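Local coordinates for cytochrome P450 (Novosphingobium aromaticivorans, PDB 3OFT), which belongs to the cytochrome P450 superfamily of haem enzymes and holds an iron protoporphyrin IX within a largely helical fold, at residues K31-G36 with H48-R53; A271-R276 with E322-D327; L310-P315 with R334-G339. All blocks are in the same frame, centred on the assembly; numbering follows the deposited sequence.

Contact 1 of 3, residues K31-G36 with H48-R53; sequences KTLLDG and HWIAAR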
loop_
_atom_site.group_PDB
_atom_site.type_symbol
_atom_site.label_atom_id
_atom_site.label_comp_id
_atom_site.label_asym_id
_atom_site.label_seq_id
_atom_site.Cartn_x
_atom_site.Cartn_y
_atom_site.Cartn_z
ATOM N N LYS A 31 7.406 -4.170 15.854
ATOM C CA LYS A 31 7.202 -3.642 17.202
ATOM C C LYS A 31 8.337 -3.912 18.198
ATOM O O LYS A 31 8.405 -3.236 19.228
ATOM C CB LYS A 31 5.848 -4.101 17.789
ATOM C CG LYS A 31 4.683 -3.283 17.204
ATOM C CD LYS A 31 3.327 -3.677 17.789
ATOM C CE LYS A 31 3.172 -3.182 19.227
ATOM N NZ LYS A 31 1.736 -2.816 19.556
ATOM N N THR A 32 9.224 -4.854 17.889
ATOM C CA THR A 32 10.438 -5.052 18.698
ATOM C C THR A 32 11.212 -3.737 18.844
ATOM O O THR A 32 11.866 -3.504 19.884
ATOM C CB THR A 32 11.392 -6.083 18.107
ATOM O OG1 THR A 32 11.819 -5.646 16.801
ATOM C CG2 THR A 32 10.713 -7.425 17.989
ATOM N N LEU A 33 11.115 -2.867 17.833
ATOM C CA LEU A 33 11.842 -1.602 17.861
ATOM C C LEU A 33 11.308 -0.591 18.876
ATOM O O LEU A 33 11.997 0.356 19.213
ATOM C CB LEU A 33 11.902 -0.939 16.460
ATOM C CG LEU A 33 12.763 -1.604 15.379
ATOM C CD1 LEU A 33 12.678 -0.761 14.086
ATOM C CD2 LEU A 33 14.220 -1.707 15.845
ATOM N N LEU A 34 10.062 -0.752 19.319
ATOM C CA LEU A 34 9.516 0.136 20.336
ATOM C C LEU A 34 10.239 0.010 21.697
ATOM O O LEU A 34 10.125 0.918 22.575
ATOM C CB LEU A 34 8.037 -0.180 20.527
ATOM C CG LEU A 34 6.992 0.609 19.724
ATOM C CD1 LEU A 34 7.446 1.536 18.653
ATOM C CD2 LEU A 34 5.663 -0.187 19.389
ATOM N N ASP A 35 10.973 -1.085 21.862
ATOM C CA ASP A 35 11.785 -1.307 23.082
ATOM C C ASP A 35 13.135 -0.578 23.097
ATOM O O ASP A 35 13.884 -0.651 24.094
ATOM C CB ASP A 35 12.021 -2.799 23.323
ATOM C CG ASP A 35 10.727 -3.587 23.467
ATOM O OD1 ASP A 35 10.771 -4.831 23.294
ATOM O OD2 ASP A 35 9.667 -2.968 23.719
ATOM N N GLY A 36 13.463 0.114 22.008
ATOM C CA GLY A 36 14.731 0.842 21.927
ATOM C C GLY A 36 14.551 2.314 21.687
ATOM O O GLY A 36 13.458 2.831 21.838
ATOM N N HIS A 48 21.417 3.367 7.205
ATOM C CA HIS A 48 20.269 4.295 7.124
ATOM C C HIS A 48 19.551 4.422 8.475
ATOM O O HIS A 48 19.584 3.488 9.292
ATOM C CB HIS A 48 19.298 3.841 6.010
ATOM C CG HIS A 48 18.517 2.609 6.345
ATOM N ND1 HIS A 48 18.886 1.345 5.925
ATOM C CD2 HIS A 48 17.373 2.455 7.043
ATOM C CE1 HIS A 48 17.996 0.463 6.365
ATOM N NE2 HIS A 48 17.093 1.109 7.077
ATOM N N TRP A 49 18.863 5.540 8.683
ATOM C CA TRP A 49 18.048 5.694 9.862
ATOM C C TRP A 49 16.747 4.922 9.752
ATOM O O TRP A 49 16.228 4.691 8.649
ATOM C CB TRP A 49 17.708 7.165 10.135
ATOM C CG TRP A 49 18.895 8.101 10.374
ATOM C CD1 TRP A 49 19.490 8.933 9.451
ATOM C CD2 TRP A 49 19.585 8.314 11.612
ATOM N NE1 TRP A 49 20.514 9.638 10.057
ATOM C CE2 TRP A 49 20.597 9.265 11.372
ATOM C CE3 TRP A 49 19.458 7.771 12.899
ATOM C CZ2 TRP A 49 21.445 9.736 12.394
ATOM C CZ3 TRP A 49 20.326 8.216 13.914
ATOM C CH2 TRP A 49 21.315 9.183 13.642
ATOM N N ILE A 50 16.219 4.535 10.903
ATOM C CA ILE A 50 14.865 3.980 10.981
ATOM C C ILE A 50 14.102 4.733 12.083
ATOM O O ILE A 50 14.574 4.816 13.250
ATOM C CB ILE A 50 14.817 2.459 11.308
ATOM C CG1 ILE A 50 15.545 1.604 10.266
ATOM C CG2 ILE A 50 13.351 2.027 11.476
ATOM C CD1 ILE A 50 15.835 0.108 10.693
ATOM N N ALA A 51 12.939 5.289 11.743
ATOM C CA ALA A 51 12.127 5.950 12.765
ATOM C C ALA A 51 11.420 4.838 13.550
ATOM O O ALA A 51 10.797 3.984 12.945
ATOM C CB ALA A 51 11.144 6.891 12.139
ATOM N N ALA A 52 11.539 4.848 14.884
ATOM C CA ALA A 52 11.198 3.690 15.696
ATOM C C ALA A 52 10.278 4.030 16.865
ATOM O O ALA A 52 10.191 3.282 17.832
ATOM C CB ALA A 52 12.481 2.987 16.183
ATOM N N ARG A 53 9.613 5.166 16.774
ATOM C CA ARG A 53 8.586 5.536 17.761
ATOM C C ARG A 53 7.571 6.374 17.043
ATOM O O ARG A 53 7.911 7.147 16.122
ATOM C CB ARG A 53 9.201 6.357 18.901
ATOM C CG ARG A 53 8.261 6.584 20.115
ATOM C CD ARG A 53 8.528 7.990 20.676
ATOM N NE ARG A 53 9.896 8.031 21.099
ATOM C CZ ARG A 53 10.719 9.064 21.065
ATOM N NH1 ARG A 53 10.367 10.264 20.629
ATOM N NH2 ARG A 53 11.931 8.857 21.491
HETATM O O HOH W 1 11.152 3.654 20.256
HETATM O O HOH W 2 11.997 5.494 22.282
#
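The 3-10 turn after helix 26-31 packs against inner strand 48-51 of the mixed beta-sheet of the P450 fold and the residues that leave it. L33 carries most of the apolar contact. Its CB meets A52 CB at 4.0 Å. Its CD1 reaches further along the strand to I50 CG2, 3.9 Å away, and the two side chains cross at about a right angle. In L33, CG lies opposite the carbonyl carbon (chi1 -70°), and the extended branch then points CD1 at the strand. L34 adds CD1, which rests 3.4 Å from A52 O.

The polar link runs through water. Water 1 donates to G36 O (2.9 Å) and to A52 O (2.6 Å), so it joins the two backbones where the apolar contact ends. Water 2 also donates to G36 O, and its bond to R53 NH2 is weak. The firmer partners of the R53 guanidinium are D294 and D55.

Around the contact, F14 touches both L33 and I50, and L310 of helix 309-312 packs on L33 and L34. Strand 48-51 runs between strands 39-42 and 303-307, and R53 is the N-cap of helix 54-62.

Contact 2 of 3, residues A271-R276 with E322-D327; sequences ADELMR and EEVRFD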
loop_
_atom_site.group_PDB
_atom_site.type_symbol
_atom_site.label_atom_id
_atom_site.label_comp_id
_atom_site.label_asym_id
_atom_site.label_seq_id
_atom_site.Cartn_x
_atom_site.Cartn_y
_atom_site.Cartn_z
ATOM N N ALA A 271 -14.119 -1.314 8.187
ATOM C CA ALA A 271 -13.078 -1.135 7.171
ATOM C C ALA A 271 -12.082 -0.107 7.638
ATOM O O ALA A 271 -10.897 -0.344 7.531
ATOM C CB ALA A 271 -13.638 -0.771 5.807
ATOM N N ASP A 272 -12.550 0.996 8.224
ATOM C CA ASP A 272 -11.642 2.011 8.755
ATOM C C ASP A 272 -10.770 1.517 9.910
ATOM O O ASP A 272 -9.582 1.838 9.965
ATOM C CB ASP A 272 -12.413 3.265 9.190
ATOM C CG ASP A 272 -12.960 4.068 8.024
ATOM O OD1 ASP A 272 -12.490 3.964 6.872
ATOM O OD2 ASP A 272 -13.885 4.841 8.268
ATOM N N GLU A 273 -11.369 0.786 10.855
ATOM C CA GLU A 273 -10.679 0.241 12.012
ATOM C C GLU A 273 -9.688 -0.853 11.585
ATOM O O GLU A 273 -8.572 -0.888 12.072
ATOM C CB GLU A 273 -11.695 -0.253 13.098
ATOM C CG GLU A 273 -11.068 -0.752 14.391
ATOM C CD GLU A 273 -10.292 0.320 15.202
ATOM O OE1 GLU A 273 -10.098 1.472 14.743
ATOM O OE2 GLU A 273 -9.851 -0.028 16.302
ATOM N N LEU A 274 -10.059 -1.716 10.650
ATOM C CA LEU A 274 -9.102 -2.750 10.178
ATOM C C LEU A 274 -7.908 -2.137 9.416
ATOM O O LEU A 274 -6.767 -2.605 9.545
ATOM C CB LEU A 274 -9.816 -3.772 9.286
ATOM C CG LEU A 274 -10.840 -4.571 10.108
ATOM C CD1 LEU A 274 -11.727 -5.478 9.248
ATOM C CD2 LEU A 274 -10.153 -5.355 11.218
ATOM N N MET A 275 -8.185 -1.094 8.645
ATOM C CA MET A 275 -7.105 -0.372 7.915
ATOM C C MET A 275 -6.137 0.310 8.883
ATOM O O MET A 275 -4.927 0.324 8.656
ATOM C CB MET A 275 -7.656 0.587 6.860
ATOM C CG MET A 275 -8.417 -0.170 5.764
ATOM S SD MET A 275 -9.323 0.823 4.543
ATOM C CE MET A 275 -7.942 1.432 3.589
ATOM N N ARG A 276 -6.652 0.811 9.994
ATOM C CA ARG A 276 -5.827 1.408 11.046
ATOM C C ARG A 276 -5.029 0.299 11.725
ATOM O O ARG A 276 -3.858 0.494 12.075
ATOM C CB ARG A 276 -6.742 2.107 12.100
ATOM C CG ARG A 276 -5.975 2.818 13.177
ATOM C CD ARG A 276 -6.767 2.922 14.502
ATOM N NE ARG A 276 -7.205 1.610 15.048
ATOM C CZ ARG A 276 -6.447 0.782 15.769
ATOM N NH1 ARG A 276 -5.155 1.029 16.011
ATOM N NH2 ARG A 276 -6.979 -0.363 16.223
ATOM N N GLU A 322 -3.786 -2.400 19.504
ATOM C CA GLU A 322 -4.029 -3.690 18.888
ATOM C C GLU A 322 -5.501 -4.179 18.993
ATOM O O GLU A 322 -5.881 -5.179 18.366
ATOM C CB GLU A 322 -3.016 -4.740 19.362
ATOM C CG GLU A 322 -1.660 -4.550 18.682
ATOM C CD GLU A 322 -0.617 -5.525 19.126
ATOM O OE1 GLU A 322 0.573 -5.247 18.870
ATOM O OE2 GLU A 322 -0.977 -6.575 19.711
ATOM N N GLU A 323 -6.325 -3.460 19.747
ATOM C CA GLU A 323 -7.769 -3.764 19.813
ATOM C C GLU A 323 -8.494 -3.172 18.611
ATOM O O GLU A 323 -8.248 -2.026 18.232
ATOM C CB GLU A 323 -8.387 -3.232 21.136
ATOM C CG GLU A 323 -7.708 -3.790 22.386
ATOM C CD GLU A 323 -8.370 -3.376 23.717
ATOM O OE1 GLU A 323 -9.450 -2.757 23.721
ATOM O OE2 GLU A 323 -7.788 -3.676 24.779
ATOM N N VAL A 324 -9.366 -3.956 17.995
ATOM C CA VAL A 324 -10.222 -3.484 16.925
ATOM C C VAL A 324 -11.463 -3.007 17.688
ATOM O O VAL A 324 -12.156 -3.824 18.308
ATOM C CB VAL A 324 -10.588 -4.637 15.950
ATOM C CG1 VAL A 324 -11.677 -4.226 14.942
ATOM C CG2 VAL A 324 -9.310 -5.126 15.204
ATOM N N ARG A 325 -11.713 -1.703 17.676
ATOM C CA ARG A 325 -12.854 -1.128 18.409
ATOM C C ARG A 325 -13.444 0.078 17.747
ATOM O O ARG A 325 -12.787 0.728 16.946
ATOM C CB ARG A 325 -12.491 -0.800 19.847
ATOM C CG ARG A 325 -11.216 -0.109 20.051
ATOM C CD ARG A 325 -10.853 -0.202 21.529
ATOM N NE ARG A 325 -11.878 0.449 22.352
ATOM C CZ ARG A 325 -12.373 -0.034 23.485
ATOM N NH1 ARG A 325 -11.960 -1.209 23.974
ATOM N NH2 ARG A 325 -13.300 0.664 24.138
ATOM N N PHE A 326 -14.702 0.362 18.088
ATOM C CA PHE A 326 -15.528 1.250 17.286
ATOM C C PHE A 326 -15.748 2.595 17.967
ATOM O O PHE A 326 -16.523 3.395 17.490
ATOM C CB PHE A 326 -16.899 0.588 17.079
ATOM C CG PHE A 326 -16.876 -0.585 16.133
ATOM C CD1 PHE A 326 -16.972 -0.379 14.753
ATOM C CD2 PHE A 326 -16.775 -1.886 16.616
ATOM C CE1 PHE A 326 -16.952 -1.479 13.857
ATOM C CE2 PHE A 326 -16.759 -2.984 15.743
ATOM C CZ PHE A 326 -16.840 -2.770 14.355
ATOM N N ASP A 327 -15.137 2.789 19.117
ATOM C CA ASP A 327 -15.358 4.012 19.914
ATOM C C ASP A 327 -14.160 4.957 19.880
ATOM O O ASP A 327 -14.012 5.816 20.757
ATOM C CB ASP A 327 -15.684 3.638 21.366
ATOM C CG ASP A 327 -14.564 2.844 22.055
ATOM O OD1 ASP A 327 -14.707 2.594 23.270
ATOM O OD2 ASP A 327 -13.572 2.417 21.411
#
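E273 reaches from helix 267-277 to the loop backbone and takes the amide of R325 in a nearly straight bond, R325 N to E273 OE2 at 2.9 Å with an N-H...O angle of 174°. The same oxygen also accepts from R276 NH2, at 2.9 Å. The two donors come from opposite faces of the carboxylate plane. R276 grips the carboxylate side-on, and its NE gives a second bond of 2.9 Å to E273 OE1. Both arginine nitrogens approach from above the carboxylate plane rather than within it. E273 places its acid here with CG trans to the backbone N (chi1 -176°) and a bend at chi2 (64°).

This side is tightly packed. E273 CG lies 3.6 Å from V324 CG1, and L274 CD2 touches V324 CG2 at 4.1 Å. H249 of helix 221-252 covers both L274 and V324.

E273 and R276 are the ends of the ExxR motif of the P450 K helix. R328 makes a further salt bridge to E273, which completes the E-R-R triad of the family. R328 also bonds to E323 O, and R276 NH1 bonds to P321 O, so the triad is tied to the loop backbone. The nearby arginines would be expected to favour an ionised E273.

The outer side is looser and faces solvent. CB of R325 points away from the helix. Its NE bonds to the syn lone pair of D327 OD2 at 2.8 Å, and its NH1 reaches E323 OE1 at 3.0 Å. The charged ends of E323, R325 and D327 thus bond to one another and not to the helix, and all three residues touch a crystal neighbour.

Contact 3 of 3, residues L310-P315 with R334-G339; sequences LHNLDP and RHTTMG. With HEM (protoporphyrin IX containing Fe), chain D.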
loop_
_atom_site.group_PDB
_atom_site.type_symbol
_atom_site.label_atom_id
_atom_site.label_comp_id
_atom_site.label_asym_id
_atom_site.label_seq_id
_atom_site.Cartn_x
_atom_site.Cartn_y
_atom_site.Cartn_z
ATOM N N LEU A 310 4.720 1.593 13.152
ATOM C CA LEU A 310 5.258 2.092 14.405
ATOM C C LEU A 310 4.650 3.444 14.806
ATOM O O LEU A 310 4.929 3.965 15.873
ATOM C CB LEU A 310 6.794 2.152 14.278
ATOM C CG LEU A 310 7.577 0.980 14.865
ATOM C CD1 LEU A 310 6.795 -0.334 15.308
ATOM C CD2 LEU A 310 8.989 0.769 14.387
ATOM N N HIS A 311 3.815 4.032 13.954
ATOM C CA HIS A 311 2.865 5.060 14.460
ATOM C C HIS A 311 1.561 4.412 14.916
ATOM O O HIS A 311 1.193 4.517 16.118
ATOM C CB HIS A 311 2.584 6.142 13.399
ATOM C CG HIS A 311 1.642 7.217 13.852
ATOM N ND1 HIS A 311 1.796 7.908 15.035
ATOM C CD2 HIS A 311 0.544 7.731 13.260
ATOM C CE1 HIS A 311 0.815 8.786 15.163
ATOM N NE2 HIS A 311 0.056 8.710 14.091
ATOM N N ASN A 312 0.848 3.764 13.987
ATOM C CA ASN A 312 -0.468 3.179 14.310
ATOM C C ASN A 312 -0.497 2.255 15.508
ATOM O O ASN A 312 -1.451 2.298 16.281
ATOM C CB ASN A 312 -1.057 2.413 13.155
ATOM C CG ASN A 312 -1.408 3.305 11.987
ATOM O OD1 ASN A 312 -0.806 4.373 11.786
ATOM N ND2 ASN A 312 -2.389 2.874 11.206
ATOM N N LEU A 313 0.510 1.411 15.652
ATOM C CA LEU A 313 0.455 0.406 16.699
ATOM C C LEU A 313 1.337 0.704 17.922
ATOM O O LEU A 313 1.607 -0.209 18.722
ATOM C CB LEU A 313 0.774 -0.985 16.114
ATOM C CG LEU A 313 -0.177 -1.456 14.990
ATOM C CD1 LEU A 313 0.144 -2.897 14.668
ATOM C CD2 LEU A 313 -1.703 -1.325 15.378
ATOM N N ASP A 314 1.810 1.942 18.044
ATOM C CA ASP A 314 2.690 2.347 19.148
ATOM C C ASP A 314 1.704 2.777 20.251
ATOM O O ASP A 314 0.958 3.755 20.048
ATOM C CB ASP A 314 3.554 3.553 18.744
ATOM C CG ASP A 314 4.461 4.075 19.900
ATOM O OD1 ASP A 314 4.276 3.632 21.060
ATOM O OD2 ASP A 314 5.388 4.898 19.626
ATOM N N PRO A 315 1.668 2.025 21.369
ATOM C CA PRO A 315 0.767 2.364 22.497
ATOM C C PRO A 315 1.008 3.769 23.063
ATOM O O PRO A 315 0.120 4.345 23.695
ATOM C CB PRO A 315 1.037 1.279 23.543
ATOM C CG PRO A 315 2.205 0.499 23.102
ATOM C CD PRO A 315 2.589 0.904 21.683
ATOM N N ARG A 334 -5.865 10.797 10.713
ATOM C CA ARG A 334 -5.114 10.933 11.965
ATOM C C ARG A 334 -4.150 9.784 12.235
ATOM O O ARG A 334 -3.304 9.878 13.122
ATOM C CB ARG A 334 -6.037 11.155 13.161
ATOM C CG ARG A 334 -6.538 12.626 13.197
ATOM C CD ARG A 334 -7.566 12.847 14.285
ATOM N NE ARG A 334 -6.971 12.861 15.624
ATOM C CZ ARG A 334 -7.651 12.705 16.766
ATOM N NH1 ARG A 334 -8.962 12.498 16.752
ATOM N NH2 ARG A 334 -7.009 12.750 17.928
ATOM N N HIS A 335 -4.260 8.706 11.476
ATOM C CA HIS A 335 -3.221 7.684 11.568
ATOM C C HIS A 335 -2.450 7.650 10.241
ATOM O O HIS A 335 -2.644 8.513 9.370
ATOM C CB HIS A 335 -3.790 6.311 11.992
ATOM C CG HIS A 335 -4.799 5.741 11.033
ATOM N ND1 HIS A 335 -4.443 5.140 9.848
ATOM C CD2 HIS A 335 -6.140 5.627 11.123
ATOM C CE1 HIS A 335 -5.535 4.739 9.213
ATOM N NE2 HIS A 335 -6.575 4.984 9.987
ATOM N N THR A 336 -1.562 6.682 10.114
ATOM C CA THR A 336 -0.514 6.762 9.089
ATOM C C THR A 336 -0.593 5.640 8.058
ATOM O O THR A 336 0.328 5.474 7.256
ATOM C CB THR A 336 0.865 6.941 9.788
ATOM O OG1 THR A 336 0.812 8.132 10.599
ATOM C CG2 THR A 336 1.999 7.139 8.795
ATOM N N THR A 337 -1.708 4.885 8.021
ATOM C CA THR A 337 -1.808 3.787 7.031
ATOM C C THR A 337 -1.572 4.313 5.598
ATOM O O THR A 337 -0.885 3.661 4.796
ATOM C CB THR A 337 -3.156 3.030 7.102
ATOM O OG1 THR A 337 -3.266 2.450 8.401
ATOM C CG2 THR A 337 -3.198 1.900 6.029
ATOM N N MET A 338 -2.113 5.499 5.307
ATOM C CA MET A 338 -2.038 6.078 3.990
ATOM C C MET A 338 -0.956 7.174 3.901
ATOM O O MET A 338 -0.876 7.875 2.910
ATOM C CB MET A 338 -3.416 6.653 3.635
ATOM C CG MET A 338 -4.575 5.663 3.851
ATOM S SD MET A 338 -4.391 4.157 2.900
ATOM C CE MET A 338 -4.315 4.834 1.329
ATOM N N GLY A 339 -0.118 7.272 4.922
ATOM C CA GLY A 339 0.935 8.278 4.965
ATOM C C GLY A 339 0.484 9.548 5.643
ATOM O O GLY A 339 -0.512 9.563 6.393
HETATM C CHA HEM D . 0.876 7.229 -1.838
HETATM C CHB HEM D . -0.494 3.513 0.994
HETATM C CHC HEM D . -3.774 2.240 -2.311
HETATM C CHD HEM D . -1.720 5.214 -5.479
HETATM C C1A HEM D . 0.724 6.367 -0.768
HETATM C C2A HEM D . 1.411 6.502 0.495
HETATM C C3A HEM D . 1.055 5.502 1.292
HETATM C C4A HEM D . 0.133 4.648 0.540
HETATM C CMA HEM D . 1.612 5.272 2.719
HETATM C CAA HEM D . 2.371 7.665 0.882
HETATM C CBA HEM D . 3.736 7.345 0.317
HETATM C CGA HEM D . 4.785 8.368 0.730
HETATM O O1A HEM D . 5.940 8.279 0.208
HETATM O O2A HEM D . 4.538 9.288 1.572
HETATM C C1B HEM D . -1.525 2.834 0.359
HETATM C C2B HEM D . -2.291 1.747 0.912
HETATM C C3B HEM D . -3.202 1.409 -0.023
HETATM C C4B HEM D . -3.017 2.275 -1.171
HETATM C CMB HEM D . -2.060 1.151 2.313
HETATM C CAB HEM D . -4.275 0.318 -0.049
HETATM C CBB HEM D . -4.447 -0.575 0.943
HETATM C C1C HEM D . -3.555 2.904 -3.482
HETATM C C2C HEM D . -4.353 2.829 -4.698
HETATM C C3C HEM D . -3.734 3.654 -5.589
HETATM C C4C HEM D . -2.632 4.320 -4.933
HETATM C CMC HEM D . -5.610 1.922 -4.890
HETATM C CAC HEM D . -4.107 4.028 -7.044
HETATM C CBC HEM D . -4.723 3.184 -7.866
HETATM C C1D HEM D . -0.879 6.036 -4.804
HETATM C C2D HEM D . -0.126 7.117 -5.423
HETATM C C3D HEM D . 0.637 7.759 -4.279
HETATM C C4D HEM D . 0.332 7.007 -3.094
HETATM C CMD HEM D . -0.156 7.561 -6.929
HETATM C CAD HEM D . 1.581 8.986 -4.441
HETATM C CBD HEM D . 0.791 10.196 -3.912
HETATM C CGD HEM D . 1.784 11.363 -3.892
HETATM O O1D HEM D . 3.015 11.168 -3.951
HETATM O O2D HEM D . 1.366 12.518 -3.760
HETATM N NA HEM D . -0.075 5.224 -0.700
HETATM N NB HEM D . -2.038 3.144 -0.884
HETATM N NC HEM D . -2.556 3.850 -3.651
HETATM N ND HEM D . -0.567 5.988 -3.449
HETATM FE FE HEM D . -1.361 4.600 -2.148
HETATM O O HOH W 3 0.318 3.122 -2.990
#
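N312 OD1 accepts from T336 N at 2.9 Å, in the carbonyl plane and on a lone pair, with an N-H...O angle of 154°. The other end of the amide also holds the loop 334-339. Its ND2 gives a weak bond to T337 OG1 at 3.0 Å and a further bond to R276 O. CG of N312 sits beside its own backbone N (chi1 -66°), which turns the amide to the loop. The N312 amide and the H335 ring stand steeply to each other, their planes 76° apart.

H335 also braces its own loop. Its ND1 lies 3.3 Å from T337 N and takes that amide in a straight bond, in the plane of the ring. The T337 hydroxyl has its stronger partner in M275 O, and T336 OG1 is held by R58. H311 flanks N312, and its ring edge faces R334 O. The buried polar groups of the loop are thus tied to three helices, 309-312, 267-277 and 54-62.

A type I turn from T336 to G339 follows, closed by G339 N to T336 O at 3.0 Å. It carries the chain to the haem. M338 C lies 3.4 Å from the haem methyl CMA, and M338 CE is 3.6 Å from pyrrole nitrogen NB. Water 3 binds the iron on the opposite face. G339 has backbone angles that suit glycine, and a CB there would run into the haem.

M338 pairs through its backbone with C345. This fits the start of the P450 cysteine-loop signature, in which that cysteine is presumably the proximal iron ligand.

How the contacts relate
Contact 1 is complete before the others begin. Contacts 2 and 3 then interlock along the chain, in the order 271-276, 310-315, 322-327, 334-339. The centres of contacts 1 and 3 are about 13 Å apart, those of 2 and 3 about 12 Å, and those of 1 and 2 about 23 Å. Contact 3 therefore lies between the others. K31 joins all three regions: its NZ meets E322 OE1 at 2.8 Å and L313 O at 2.7 Å. Helix 267-277 of contact 2 lies directly against the 334-339 loop of contact 3. Strand 48-51 of the main sheet, the ExxR helix and the loop leading to the haem are thus connected.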